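GDSL-esterase (Pseudoalteromonas sp., PDB 3HP4) is an esterase of the GDSL (SGNH) hydrolase family from a psychrotrophic bacterium, probably with lysophospholipase-type activity. Local coordinates at residues 68-72 with 178-182. Numbering follows the deposited sequence.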
ATOM      1  N   THR A  68      -1.983   5.779 -14.736  1.00  6.57           N
ATOM      2  CA  THR A  68      -0.782   5.271 -15.357  1.00  7.68           C
ATOM      3  C   THR A  68       0.031   4.343 -14.472  1.00  5.85           C
ATOM      4  O   THR A  68       0.910   3.609 -14.909  1.00  6.91           O
ATOM      5  CB  THR A  68       0.135   6.496 -15.766  1.00  8.18           C
ATOM      6  OG1 THR A  68       0.493   7.283 -14.627  1.00 11.64           O
ATOM      7  CG2 THR A  68      -0.503   7.384 -16.852  1.00 12.19           C
ATOM      8  N   HIS A  69      -0.255   4.404 -13.177  1.00  5.49           N
ATOM      9  CA  HIS A  69       0.470   3.659 -12.153  1.00  5.91           C
ATOM     10  C   HIS A  69      -0.508   3.219 -11.090  1.00  6.20           C
ATOM     11  O   HIS A  69      -1.470   3.942 -10.764  1.00  6.26           O
ATOM     12  CB  HIS A  69       1.491   4.571 -11.433  1.00  7.51           C
ATOM     13  CG  HIS A  69       2.585   5.032 -12.333  1.00  8.15           C
ATOM     14  ND1 HIS A  69       2.443   6.046 -13.244  1.00 10.62           N
ATOM     15  CD2 HIS A  69       3.844   4.542 -12.456  1.00 10.17           C
ATOM     16  CE1 HIS A  69       3.599   6.155 -13.914  1.00 10.44           C
ATOM     17  NE2 HIS A  69       4.452   5.281 -13.441  1.00 12.68           N
ATOM     18  N   VAL A  70      -0.270   2.041 -10.526  1.00  5.80           N
ATOM     19  CA  VAL A  70      -1.076   1.521  -9.393  1.00  6.06           C
ATOM     20  C   VAL A  70      -0.120   1.090  -8.316  1.00  5.50           C
ATOM     21  O   VAL A  70       0.829   0.340  -8.609  1.00  6.32           O
ATOM     22  CB  VAL A  70      -1.955   0.333  -9.847  1.00  5.38           C
ATOM     23  CG1 VAL A  70      -2.645  -0.291  -8.654  1.00  8.03           C
ATOM     24  CG2 VAL A  70      -3.046   0.776 -10.867  1.00  7.08           C
ATOM     25  N   LEU A  71      -0.353   1.539  -7.108  1.00  4.63           N
ATOM     26  CA  LEU A  71       0.483   1.175  -5.935  1.00  5.58           C
ATOM     27  C   LEU A  71      -0.393   0.444  -4.966  1.00  5.69           C
ATOM     28  O   LEU A  71      -1.326   1.021  -4.391  1.00  6.85           O
ATOM     29  CB  LEU A  71       1.012   2.500  -5.335  1.00  6.71           C
ATOM     30  CG  LEU A  71       2.184   2.427  -4.346  1.00  9.09           C
ATOM     31  CD1 LEU A  71       2.784   3.823  -4.085  1.00 12.02           C
ATOM     32  CD2 LEU A  71       1.706   1.808  -3.043  1.00 12.81           C
ATOM     33  N   ILE A  72      -0.124  -0.860  -4.807  1.00  5.58           N
ATOM     34  CA  ILE A  72      -0.894  -1.741  -3.925  1.00  5.92           C
ATOM     35  C   ILE A  72      -0.285  -1.774  -2.544  1.00  6.20           C
ATOM     36  O   ILE A  72       0.925  -2.030  -2.404  1.00  7.19           O
ATOM     37  CB  ILE A  72      -0.933  -3.127  -4.561  1.00  5.43           C
ATOM     38  CG1 ILE A  72      -1.659  -3.074  -5.891  1.00  7.29           C
ATOM     39  CG2 ILE A  72      -1.621  -4.120  -3.590  1.00  7.53           C
ATOM     40  CD1 ILE A  72      -1.379  -4.324  -6.758  1.00 10.27           C
ATOM     41  N   ILE A 178       8.418   6.323  -3.991  1.00  6.01           N
ATOM     42  CA  ILE A 178       7.795   6.631  -5.277  1.00  5.72           C
ATOM     43  C   ILE A 178       8.833   7.183  -6.236  1.00  6.22           C
ATOM     44  O   ILE A 178       8.866   6.806  -7.412  1.00  7.03           O
ATOM     45  CB  ILE A 178       6.579   7.544  -5.099  1.00  5.21           C
ATOM     46  CG1 ILE A 178       5.468   6.711  -4.456  1.00  5.99           C
ATOM     47  CG2 ILE A 178       6.127   8.111  -6.469  1.00  6.04           C
ATOM     48  CD1 ILE A 178       4.307   7.543  -3.978  1.00  8.68           C
ATOM     49  N   LYS A 179       9.724   8.050  -5.741  1.00  5.66           N
ATOM     50  CA  LYS A 179      10.730   8.604  -6.612  1.00  7.23           C
ATOM     51  C   LYS A 179      11.635   7.504  -7.170  1.00  6.70           C
ATOM     52  O   LYS A 179      11.917   7.493  -8.356  1.00  7.22           O
ATOM     53  CB  LYS A 179      11.558   9.625  -5.861  1.00  6.86           C
ATOM     54  CG  LYS A 179      12.689  10.199  -6.722  1.00  9.56           C
ATOM     55  CD  LYS A 179      13.416  11.307  -5.936  1.00 10.64           C
ATOM     56  CE  LYS A 179      14.731  11.761  -6.588  1.00 21.03           C
ATOM     57  NZ  LYS A 179      15.356  12.885  -5.805  1.00 27.87           N
ATOM     58  N   LYS A 180      12.043   6.575  -6.286  1.00  6.57           N
ATOM     59  CA  LYS A 180      12.894   5.470  -6.750  1.00  7.70           C
ATOM     60  C   LYS A 180      12.152   4.590  -7.730  1.00  7.98           C
ATOM     61  O   LYS A 180      12.762   4.162  -8.700  1.00 10.33           O
ATOM     62  CB  LYS A 180      13.376   4.671  -5.548  1.00  7.98           C
ATOM     63  CG  LYS A 180      14.438   5.455  -4.727  1.00  8.00           C
ATOM     64  CD  LYS A 180      14.664   4.775  -3.400  1.00  8.31           C
ATOM     65  CE  LYS A 180      15.680   5.610  -2.568  1.00 12.80           C
ATOM     66  NZ  LYS A 180      15.735   5.074  -1.166  1.00 14.78           N
ATOM     67  N   TRP A 181      10.868   4.337  -7.510  1.00  8.49           N
ATOM     68  CA  TRP A 181      10.112   3.560  -8.485  1.00  9.25           C
ATOM     69  C   TRP A 181      10.056   4.219  -9.836  1.00 10.79           C
ATOM     70  O   TRP A 181      10.302   3.598 -10.875  1.00 12.84           O
ATOM     71  CB  TRP A 181       8.697   3.406  -7.926  1.00 10.06           C
ATOM     72  CG  TRP A 181       7.732   2.674  -8.805  1.00  9.44           C
ATOM     73  CD1 TRP A 181       8.041   1.705  -9.739  1.00 12.94           C
ATOM     74  CD2 TRP A 181       6.331   2.838  -8.799  1.00  9.05           C
ATOM     75  NE1 TRP A 181       6.838   1.217 -10.286  1.00 10.75           N
ATOM     76  CE2 TRP A 181       5.805   1.873  -9.723  1.00  7.22           C
ATOM     77  CE3 TRP A 181       5.458   3.620  -8.033  1.00  9.25           C
ATOM     78  CZ2 TRP A 181       4.437   1.747  -9.914  1.00  9.23           C
ATOM     79  CZ3 TRP A 181       4.039   3.452  -8.274  1.00 10.83           C
ATOM     80  CH2 TRP A 181       3.629   2.495  -9.185  1.00 10.06           C
ATOM     81  N   LEU A 182       9.745   5.522  -9.882  1.00  9.82           N
ATOM     82  CA  LEU A 182       9.511   6.183 -11.163  1.00 12.35           C
ATOM     83  C   LEU A 182      10.805   6.533 -11.886  1.00 15.63           C
ATOM     84  O   LEU A 182      10.787   6.947 -13.067  1.00 17.26           O
ATOM     85  CB  LEU A 182       8.673   7.435 -10.938  1.00 10.74           C
ATOM     86  CG  LEU A 182       7.288   7.236 -10.364  1.00 10.69           C
ATOM     87  CD1 LEU A 182       6.581   8.576 -10.212  1.00 10.81           C
ATOM     88  CD2 LEU A 182       6.432   6.314 -11.182  1.00 16.19           C
TER
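H69 and W181 form a T-shaped (edge-to-face) aromatic pair. The edge of the imidazole points at one face of the indole, with H69 CD2 3.8 Å from W181 CZ2. The two planes stand at 89° and the ring centroids are 5.2 Å apart. L182 CD2 lies over the same indole face, near the rim, and H139 stacks on the W181 ring.

The contact packs the C-terminal helix 166-183 on the central strand 69-73 of the parallel five-stranded sheet. This is a helix-on-sheet layer of the alpha/beta/alpha sandwich of SGNH hydrolases. The axes of helix segment 178-182 and strand segment 69-72 run at 134° to each other.

W181 CG is anti to the backbone N (chi1 178°), which sends the indole from the helix to the strand. Its six-membered ring reaches H69 CB and the backbone oxygen of V70; W181 CH2 is 3.6 Å from V70 O. The V70 side chain points from the strand to the other layer and touches S99 of helix 85-101. Further along the strand, L71 CB meets W181 CZ3, and L71 CD1 lies 4.0 Å from I178 CG1. These two aliphatic chains cross at about a right angle. I5 of the adjacent strand 3-9 and M141 of strand 139-141 extend this apolar layer.

No hydrogen bond joins the two segments. T68 OG1 and H69 ND1 are hydrogen-bonded, which helps fix the rotation of the imidazole. T68 OG1 also bonds T4 N on the adjacent strand. L182 CD2 approaches the imidazole obliquely, beside its CD2-NE2 bond, with H69 NE2 3.2 Å from L182 CD2.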